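Local coordinates for protein lactaldehyde dehydrogenase (Escherichia coli, PDB 2IMP) that oxidises L-lactaldehyde irreversibly to L-lactate with NAD as cofactor, also acting on glycolaldehyde, in the breakdown of L-fucose and L-rhamnose, at residues E67-S70 with W71-I75; A106-A109 with D110-Y114; F157-A160 with R161-P165. One frame throughout, in Å; residues are numbered along the deposited sequence.

Contact 1: E67-S70 with W71-I75; sequences ERAS and WLRKI. With SO4 (sulfate ion), chain C.
Four successive i to i+4 hydrogen bonds run from the N-H groups of Trp71, Leu72, Arg73 and Lys74 back to the carbonyls of Glu67, Arg68, Ala69 and Ser70. They make this an unbroken piece of alpha-helix 65-81, in the aldehyde dehydrogenase fold. The shortest of the four is Arg73 N to Ala69 O, at 2.9 Å. Glu67 O, besides accepting from Trp71 N, has the indole close by, with Trp71 CD1 at 3.2 Å. The ring is swung back over the preceding turn because CG lies anti to the carbonyl carbon (chi1 -80°), and beyond the helix it meets Trp60. Lys74, three residues on, runs out extended beyond CG and carries NZ 3.9 Å above one face of the indole plane of Trp71, offset toward the rim. Its aliphatic part passes Ser70 O, with Lys74 CG at 3.4 Å. On the inner side, Leu72 faces helices 98-116 and 155-168, and the buried Arg68 donates from NE to Leu168 O.

Ser70 and Arg73 share a sulfate ion, probably taken from the crystallisation liquor. Arg73 is extended from CG to NE; its NH2 forms a salt bridge with Glu117 of the second subunit, so its bond to the anion is secondary. That bond, from Arg73 NH1 to sulfate O2 at the guanidinium edge, is weak at 3.4 Å, while Ser70 OG donates to sulfate O3 across 2.8 Å.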
loop_
_atom_site.group_PDB
_atom_site.type_symbol
_atom_site.label_atom_id
_atom_site.label_comp_id
_atom_site.label_asym_id
_atom_site.label_seq_id
_atom_site.Cartn_x
_atom_site.Cartn_y
_atom_site.Cartn_z
ATOM N N GLU A 67 1.813 -19.340 13.018
ATOM C CA GLU A 67 2.212 -20.716 13.275
ATOM C C GLU A 67 2.995 -21.316 12.094
ATOM O O GLU A 67 3.897 -22.128 12.290
ATOM C CB GLU A 67 0.999 -21.582 13.633
ATOM C CG GLU A 67 0.563 -21.394 15.086
ATOM C CD GLU A 67 -0.703 -22.158 15.450
ATOM O OE1 GLU A 67 -0.801 -23.359 15.115
ATOM O OE2 GLU A 67 -1.593 -21.553 16.088
ATOM N N ARG A 68 2.648 -20.908 10.876
ATOM C CA ARG A 68 3.400 -21.380 9.726
ATOM C C ARG A 68 4.807 -20.752 9.766
ATOM O O ARG A 68 5.809 -21.394 9.447
ATOM C CB ARG A 68 2.673 -21.032 8.419
ATOM C CG ARG A 68 1.306 -21.723 8.288
ATOM C CD ARG A 68 0.726 -21.589 6.890
ATOM N NE ARG A 68 0.468 -20.201 6.519
ATOM C CZ ARG A 68 -0.727 -19.620 6.553
ATOM N NH1 ARG A 68 -1.791 -20.307 6.943
ATOM N NH2 ARG A 68 -0.859 -18.352 6.188
ATOM N N ALA A 69 4.858 -19.493 10.197
ATOM C CA ALA A 69 6.127 -18.804 10.343
ATOM C C ALA A 69 7.020 -19.538 11.368
ATOM O O ALA A 69 8.227 -19.700 11.171
ATOM C CB ALA A 69 5.892 -17.370 10.794
ATOM N N SER A 70 6.398 -19.969 12.461
ATOM C CA SER A 70 7.114 -20.704 13.490
ATOM C C SER A 70 7.781 -21.968 12.894
ATOM O O SER A 70 8.929 -22.283 13.198
ATOM C CB SER A 70 6.153 -21.090 14.617
ATOM O OG SER A 70 6.848 -21.704 15.684
ATOM N N TRP A 71 7.042 -22.668 12.038
ATOM C CA TRP A 71 7.583 -23.844 11.371
ATOM C C TRP A 71 8.791 -23.487 10.482
ATOM O O TRP A 71 9.801 -24.197 10.470
ATOM C CB TRP A 71 6.504 -24.531 10.523
ATOM C CG TRP A 71 5.587 -25.403 11.330
ATOM C CD1 TRP A 71 4.244 -25.238 11.526
ATOM C CD2 TRP A 71 5.957 -26.573 12.068
ATOM N NE1 TRP A 71 3.757 -26.232 12.341
ATOM C CE2 TRP A 71 4.787 -27.063 12.687
ATOM C CE3 TRP A 71 7.168 -27.250 12.265
ATOM C CZ2 TRP A 71 4.793 -28.206 13.494
ATOM C CZ3 TRP A 71 7.173 -28.385 13.067
ATOM C CH2 TRP A 71 5.992 -28.852 13.671
ATOM N N LEU A 72 8.665 -22.379 9.751
ATOM C CA LEU A 72 9.750 -21.915 8.898
ATOM C C LEU A 72 11.009 -21.567 9.711
ATOM O O LEU A 72 12.122 -21.883 9.309
ATOM C CB LEU A 72 9.309 -20.695 8.080
ATOM C CG LEU A 72 8.311 -20.924 6.941
ATOM C CD1 LEU A 72 7.939 -19.579 6.320
ATOM C CD2 LEU A 72 8.930 -21.841 5.887
ATOM N N ARG A 73 10.816 -20.922 10.856
ATOM C CA ARG A 73 11.947 -20.580 11.718
ATOM C C ARG A 73 12.688 -21.821 12.250
ATOM O O ARG A 73 13.899 -21.790 12.453
ATOM C CB ARG A 73 11.481 -19.708 12.886
ATOM C CG ARG A 73 11.342 -18.253 12.496
ATOM C CD ARG A 73 10.497 -17.458 13.468
ATOM N NE ARG A 73 10.344 -16.092 12.972
ATOM C CZ ARG A 73 9.319 -15.294 13.253
ATOM N NH1 ARG A 73 8.332 -15.715 14.039
ATOM N NH2 ARG A 73 9.280 -14.069 12.734
ATOM N N LYS A 74 11.944 -22.898 12.481
ATOM C CA LYS A 74 12.562 -24.134 12.927
ATOM C C LYS A 74 13.463 -24.704 11.832
ATOM O O LYS A 74 14.522 -25.265 12.112
ATOM C CB LYS A 74 11.496 -25.166 13.301
ATOM C CG LYS A 74 10.731 -24.803 14.558
ATOM C CD LYS A 74 9.645 -25.808 14.865
ATOM C CE LYS A 74 8.895 -25.410 16.125
ATOM N NZ LYS A 74 7.757 -26.342 16.387
ATOM N N ILE A 75 13.028 -24.544 10.583
ATOM C CA ILE A 75 13.820 -25.018 9.463
ATOM C C ILE A 75 15.126 -24.213 9.290
ATOM O O ILE A 75 16.197 -24.788 9.115
ATOM C CB ILE A 75 13.012 -24.981 8.143
ATOM C CG1 ILE A 75 11.861 -25.984 8.220
ATOM C CG2 ILE A 75 13.929 -25.306 6.961
ATOM C CD1 ILE A 75 10.890 -25.915 7.060
HETATM S S SO4 C . 8.583 -18.796 16.999
HETATM O O1 SO4 C . 9.808 -18.968 16.195
HETATM O O2 SO4 C . 7.496 -18.285 16.139
HETATM O O3 SO4 C . 8.183 -20.094 17.576
HETATM O O4 SO4 C . 8.843 -17.834 18.087
#

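Contact 2: A106-A109 with D110-Y114; sequences AFTA and DYIDY
Ala106 O is gripped twice: Asp110 N donates to it over 3.1 Å, with an angle of 165° at the hydrogen, and a water donates to it as well. That water gives its second hydrogen to Asp110 OD1 at 3.1 Å, so that it bridges the carbonyl and the carboxylate of the residue one turn later. With CG beside its own backbone N (chi1 -65°), Asp110 folds its carboxylate back toward this carbonyl. OD1 has a stronger partner in Arg80, whose NH2 forms salt bridges with both Asp110 and Asp113; Asp113 OD1 also bonds Ser76 OG. This acidic edge therefore faces helix 65-81, and the positive charge of Arg80 would probably favour the ionised form of both aspartates.

The backbone is regular alpha-helix, part of helix 98-116 in the aldehyde dehydrogenase fold. Its shortest bond joins Tyr111 N to Phe107 O, at 2.8 Å. The two aromatic side chains of this pair leave the helix on the same side and meet obliquely, Phe107 CE2 coming within 4.3 Å of Tyr111 CD2. Both then reach Phe157 of helix 155-168, which Tyr111 meets edge-to-face, and Tyr111 OH is hydrogen-bonded to Asp461. The Phe107 side chain is about 8 Å from the bound lactate at nearest atoms, so the aromatic group lies near the substrate site.

Thr108 turns its OG1 back to Glu104 O. Its own carbonyl receives Ile112 N at 3.0 Å, and also has Ile112 CG1 alongside, only 3.2 Å from Thr108 O.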
loop_
_atom_site.group_PDB
_atom_site.type_symbol
_atom_site.label_atom_id
_atom_site.label_comp_id
_atom_site.label_asym_id
_atom_site.label_seq_id
_atom_site.Cartn_x
_atom_site.Cartn_y
_atom_site.Cartn_z
ATOM N N ALA A 106 24.310 -19.549 4.721
ATOM C CA ALA A 106 23.934 -18.551 5.711
ATOM C C ALA A 106 22.812 -17.617 5.184
ATOM O O ALA A 106 21.864 -17.303 5.899
ATOM C CB ALA A 106 25.152 -17.736 6.110
ATOM N N PHE A 107 22.941 -17.200 3.926
ATOM C CA PHE A 107 21.942 -16.339 3.296
ATOM C C PHE A 107 20.564 -17.029 3.195
ATOM O O PHE A 107 19.527 -16.405 3.420
ATOM C CB PHE A 107 22.404 -15.930 1.892
ATOM C CG PHE A 107 21.473 -14.967 1.197
ATOM C CD1 PHE A 107 21.371 -13.647 1.621
ATOM C CD2 PHE A 107 20.706 -15.380 0.109
ATOM C CE1 PHE A 107 20.507 -12.748 0.970
ATOM C CE2 PHE A 107 19.839 -14.489 -0.547
ATOM C CZ PHE A 107 19.743 -13.178 -0.119
ATOM N N THR A 108 20.580 -18.317 2.849
ATOM C CA THR A 108 19.356 -19.090 2.746
ATOM C C THR A 108 18.571 -19.115 4.080
ATOM O O THR A 108 17.349 -18.953 4.100
ATOM C CB THR A 108 19.665 -20.536 2.288
ATOM O OG1 THR A 108 20.235 -20.495 0.977
ATOM C CG2 THR A 108 18.401 -21.378 2.242
ATOM N N ALA A 109 19.299 -19.305 5.178
ATOM C CA ALA A 109 18.689 -19.304 6.497
ATOM C C ALA A 109 18.105 -17.921 6.834
ATOM O O ALA A 109 16.990 -17.818 7.342
ATOM C CB ALA A 109 19.717 -19.710 7.560
ATOM N N ASP A 110 18.871 -16.869 6.554
ATOM C CA ASP A 110 18.378 -15.518 6.801
ATOM C C ASP A 110 17.153 -15.196 5.917
ATOM O O ASP A 110 16.206 -14.550 6.357
ATOM C CB ASP A 110 19.472 -14.475 6.545
ATOM C CG ASP A 110 20.640 -14.601 7.505
ATOM O OD1 ASP A 110 20.443 -15.081 8.640
ATOM O OD2 ASP A 110 21.757 -14.203 7.124
ATOM N N TYR A 111 17.190 -15.672 4.677
ATOM C CA TYR A 111 16.079 -15.463 3.755
ATOM C C TYR A 111 14.774 -16.090 4.284
ATOM O O TYR A 111 13.716 -15.464 4.257
ATOM C CB TYR A 111 16.432 -16.047 2.385
ATOM C CG TYR A 111 15.441 -15.727 1.289
ATOM C CD1 TYR A 111 14.290 -16.487 1.119
ATOM C CD2 TYR A 111 15.682 -14.683 0.394
ATOM C CE1 TYR A 111 13.402 -16.225 0.082
ATOM C CE2 TYR A 111 14.799 -14.413 -0.647
ATOM C CZ TYR A 111 13.664 -15.191 -0.799
ATOM O OH TYR A 111 12.806 -14.950 -1.840
ATOM N N ILE A 112 14.876 -17.326 4.767
ATOM C CA ILE A 112 13.716 -18.011 5.332
ATOM C C ILE A 112 13.135 -17.230 6.533
ATOM O O ILE A 112 11.931 -17.025 6.622
ATOM C CB ILE A 112 14.079 -19.460 5.768
ATOM C CG1 ILE A 112 14.435 -20.294 4.526
ATOM C CG2 ILE A 112 12.921 -20.085 6.542
ATOM C CD1 ILE A 112 14.841 -21.743 4.806
ATOM N N ASP A 113 14.009 -16.805 7.442
ATOM C CA ASP A 113 13.576 -16.010 8.583
ATOM C C ASP A 113 12.888 -14.711 8.118
ATOM O O ASP A 113 11.842 -14.331 8.639
ATOM C CB ASP A 113 14.764 -15.645 9.483
ATOM C CG ASP A 113 15.210 -16.798 10.369
ATOM O OD1 ASP A 113 14.401 -17.718 10.620
ATOM O OD2 ASP A 113 16.372 -16.772 10.832
ATOM N N TYR A 114 13.509 -14.044 7.147
ATOM C CA TYR A 114 12.943 -12.824 6.585
ATOM C C TYR A 114 11.517 -13.067 6.048
ATOM O O TYR A 114 10.588 -12.322 6.367
ATOM C CB TYR A 114 13.840 -12.282 5.461
ATOM C CG TYR A 114 13.160 -11.258 4.578
ATOM C CD1 TYR A 114 12.956 -9.945 5.009
ATOM C CD2 TYR A 114 12.652 -11.626 3.335
ATOM C CE1 TYR A 114 12.249 -9.027 4.216
ATOM C CE2 TYR A 114 11.947 -10.728 2.544
ATOM C CZ TYR A 114 11.746 -9.437 2.986
ATOM O OH TYR A 114 11.013 -8.583 2.201
HETATM O O HOH W 1 22.421 -17.450 8.726
#

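Contact 3: F157-A160 with R161-P165; sequences FLIA and RKMAP. With LAC (lactic acid), chain E.
Phe157 sets the rim of its ring against one face of the guanidinium of Arg161, a residue that binds (S)-lactate. The two are one turn apart in helix 155-168, the helix of a beta-alpha-beta unit between strands 134-149 and 172-176. Phe157 CE2 sits 3.4 Å above the guanidinium plane of Arg161, over its centre, with the two planes inclined by 59°. Leu158 adds apolar packing, lying beside the arginine and pointing the same way, and Leu158 CD2 touches Arg161 CD at 3.5 Å. With CG anti to the backbone N (chi1 -167°) and a bend at chi3, the arginine runs past Phe157 toward the lactate. Farther along, Ile159 CG2 packs against Met163 CG at 4.2 Å.

Backbone bonds are sound at Arg161 N to Phe157 O, Met163 N to Ile159 O and Ala164 N to Ala160 O. Between them Lys162 N has just two weak bonds, to the carbonyls of Leu158 and Ile159. The helix kinks at Pro165, whose nitrogen cannot donate to the turn before; instead Pro165 CD lies 3.5 Å from Ala160 O.

Lys162 NZ bonds Ser226 and Thr228, while Arg161 NH2 forms salt bridges with Asp461 and Glu443, the latter another lactate-binding residue. Both salt bridges would be expected to fix the turn of the guanidinium, with NH1 directed at the lactate. Asn286 and Glu251 also hydrogen-bond the lactate. At the guanidinium edge, in its plane, Arg161 NH1 donates to lactate O over 2.8 Å, almost straight at 176°.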
loop_
_atom_site.group_PDB
_atom_site.type_symbol
_atom_site.label_atom_id
_atom_site.label_comp_id
_atom_site.label_asym_id
_atom_site.label_seq_id
_atom_site.Cartn_x
_atom_site.Cartn_y
_atom_site.Cartn_z
ATOM N N PHE A 157 19.856 -22.162 -1.945
ATOM C CA PHE A 157 19.083 -20.945 -1.794
ATOM C C PHE A 157 17.749 -21.001 -2.564
ATOM O O PHE A 157 16.697 -20.653 -2.029
ATOM C CB PHE A 157 19.893 -19.739 -2.280
ATOM C CG PHE A 157 19.071 -18.494 -2.454
ATOM C CD1 PHE A 157 18.371 -17.949 -1.380
ATOM C CD2 PHE A 157 18.982 -17.872 -3.695
ATOM C CE1 PHE A 157 17.589 -16.809 -1.540
ATOM C CE2 PHE A 157 18.205 -16.729 -3.867
ATOM C CZ PHE A 157 17.508 -16.195 -2.790
ATOM N N LEU A 158 17.800 -21.453 -3.812
ATOM C CA LEU A 158 16.583 -21.528 -4.599
ATOM C C LEU A 158 15.484 -22.420 -3.990
ATOM O O LEU A 158 14.304 -22.240 -4.294
ATOM C CB LEU A 158 16.898 -21.938 -6.034
ATOM C CG LEU A 158 17.561 -20.782 -6.797
ATOM C CD1 LEU A 158 17.903 -21.219 -8.199
ATOM C CD2 LEU A 158 16.623 -19.587 -6.845
ATOM N N ILE A 159 15.870 -23.378 -3.148
ATOM C CA ILE A 159 14.859 -24.178 -2.474
ATOM C C ILE A 159 14.002 -23.245 -1.589
ATOM O O ILE A 159 12.778 -23.251 -1.642
ATOM C CB ILE A 159 15.481 -25.237 -1.527
ATOM C CG1 ILE A 159 16.299 -26.261 -2.311
ATOM C CG2 ILE A 159 14.381 -25.943 -0.756
ATOM C CD1 ILE A 159 17.110 -27.186 -1.407
ATOM N N ALA A 160 14.697 -22.442 -0.791
ATOM C CA ALA A 160 14.059 -21.498 0.108
ATOM C C ALA A 160 13.331 -20.370 -0.632
ATOM O O ALA A 160 12.232 -19.970 -0.248
ATOM C CB ALA A 160 15.097 -20.902 1.063
ATOM N N ARG A 161 13.955 -19.876 -1.696
ATOM C CA ARG A 161 13.358 -18.799 -2.470
ATOM C C ARG A 161 11.930 -19.130 -2.939
ATOM O O ARG A 161 11.104 -18.234 -3.136
ATOM C CB ARG A 161 14.233 -18.470 -3.673
ATOM C CG ARG A 161 13.867 -17.162 -4.364
ATOM C CD ARG A 161 14.811 -16.881 -5.528
ATOM N NE ARG A 161 15.366 -15.537 -5.455
ATOM C CZ ARG A 161 16.296 -15.061 -6.275
ATOM N NH1 ARG A 161 16.786 -15.821 -7.252
ATOM N NH2 ARG A 161 16.746 -13.821 -6.114
ATOM N N LYS A 162 11.656 -20.422 -3.110
ATOM C CA LYS A 162 10.327 -20.843 -3.525
ATOM C C LYS A 162 9.456 -21.383 -2.361
ATOM O O LYS A 162 8.334 -20.944 -2.193
ATOM C CB LYS A 162 10.423 -21.892 -4.644
ATOM C CG LYS A 162 11.226 -21.413 -5.849
ATOM C CD LYS A 162 11.314 -22.469 -6.944
ATOM C CE LYS A 162 12.327 -22.064 -8.018
ATOM N NZ LYS A 162 12.005 -20.759 -8.663
ATOM N N MET A 163 9.997 -22.298 -1.556
ATOM C CA MET A 163 9.236 -22.878 -0.450
ATOM C C MET A 163 8.887 -21.927 0.728
ATOM O O MET A 163 7.819 -22.056 1.324
ATOM C CB MET A 163 9.950 -24.135 0.091
ATOM C CG MET A 163 11.158 -23.886 0.996
ATOM S SD MET A 163 10.735 -23.477 2.720
ATOM C CE MET A 163 10.262 -25.073 3.357
ATOM N N ALA A 164 9.776 -20.992 1.053
ATOM C CA ALA A 164 9.517 -20.066 2.152
ATOM C C ALA A 164 8.246 -19.195 1.932
ATOM O O ALA A 164 7.344 -19.185 2.772
ATOM C CB ALA A 164 10.750 -19.176 2.394
ATOM N N PRO A 165 8.167 -18.476 0.797
ATOM C CA PRO A 165 6.986 -17.642 0.525
ATOM C C PRO A 165 5.749 -18.560 0.364
ATOM O O PRO A 165 4.660 -18.247 0.840
ATOM C CB PRO A 165 7.328 -16.952 -0.796
ATOM C CG PRO A 165 8.829 -17.076 -0.901
ATOM C CD PRO A 165 9.126 -18.410 -0.317
HETATM C C LAC E . 19.869 -15.373 -8.951
HETATM C CA LAC E . 20.167 -16.727 -9.524
HETATM C CB LAC E . 20.642 -17.665 -8.401
HETATM O O LAC E . 18.729 -14.914 -9.015
HETATM O OHN LAC E . 18.975 -17.294 -10.092
HETATM O OXT LAC E . 20.862 -14.656 -8.414
#

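How the contacts relate
From the N terminus the three contacts come strictly in series: 67-75 on helix 65-81, 106-114 on helix 98-116, then 157-165 on helix 155-168. Each is a local turn-to-turn contact that closes no long loop, and none nests within or crosses another. In space the three helices pack together. Contact 1 meets contact 2 where Arg73 CG lies 3.6 Å from Asp113 OD1, and contact 3 where Ile75 CD1 lies 3.8 Å from Met163 CE. Contacts 2 and 3 have centres about 9 Å apart, and Tyr111 OH comes within 3.5 Å of Arg161 CG. The bundle thus runs from the subunit interface at Arg73 to the lactate site at Arg161.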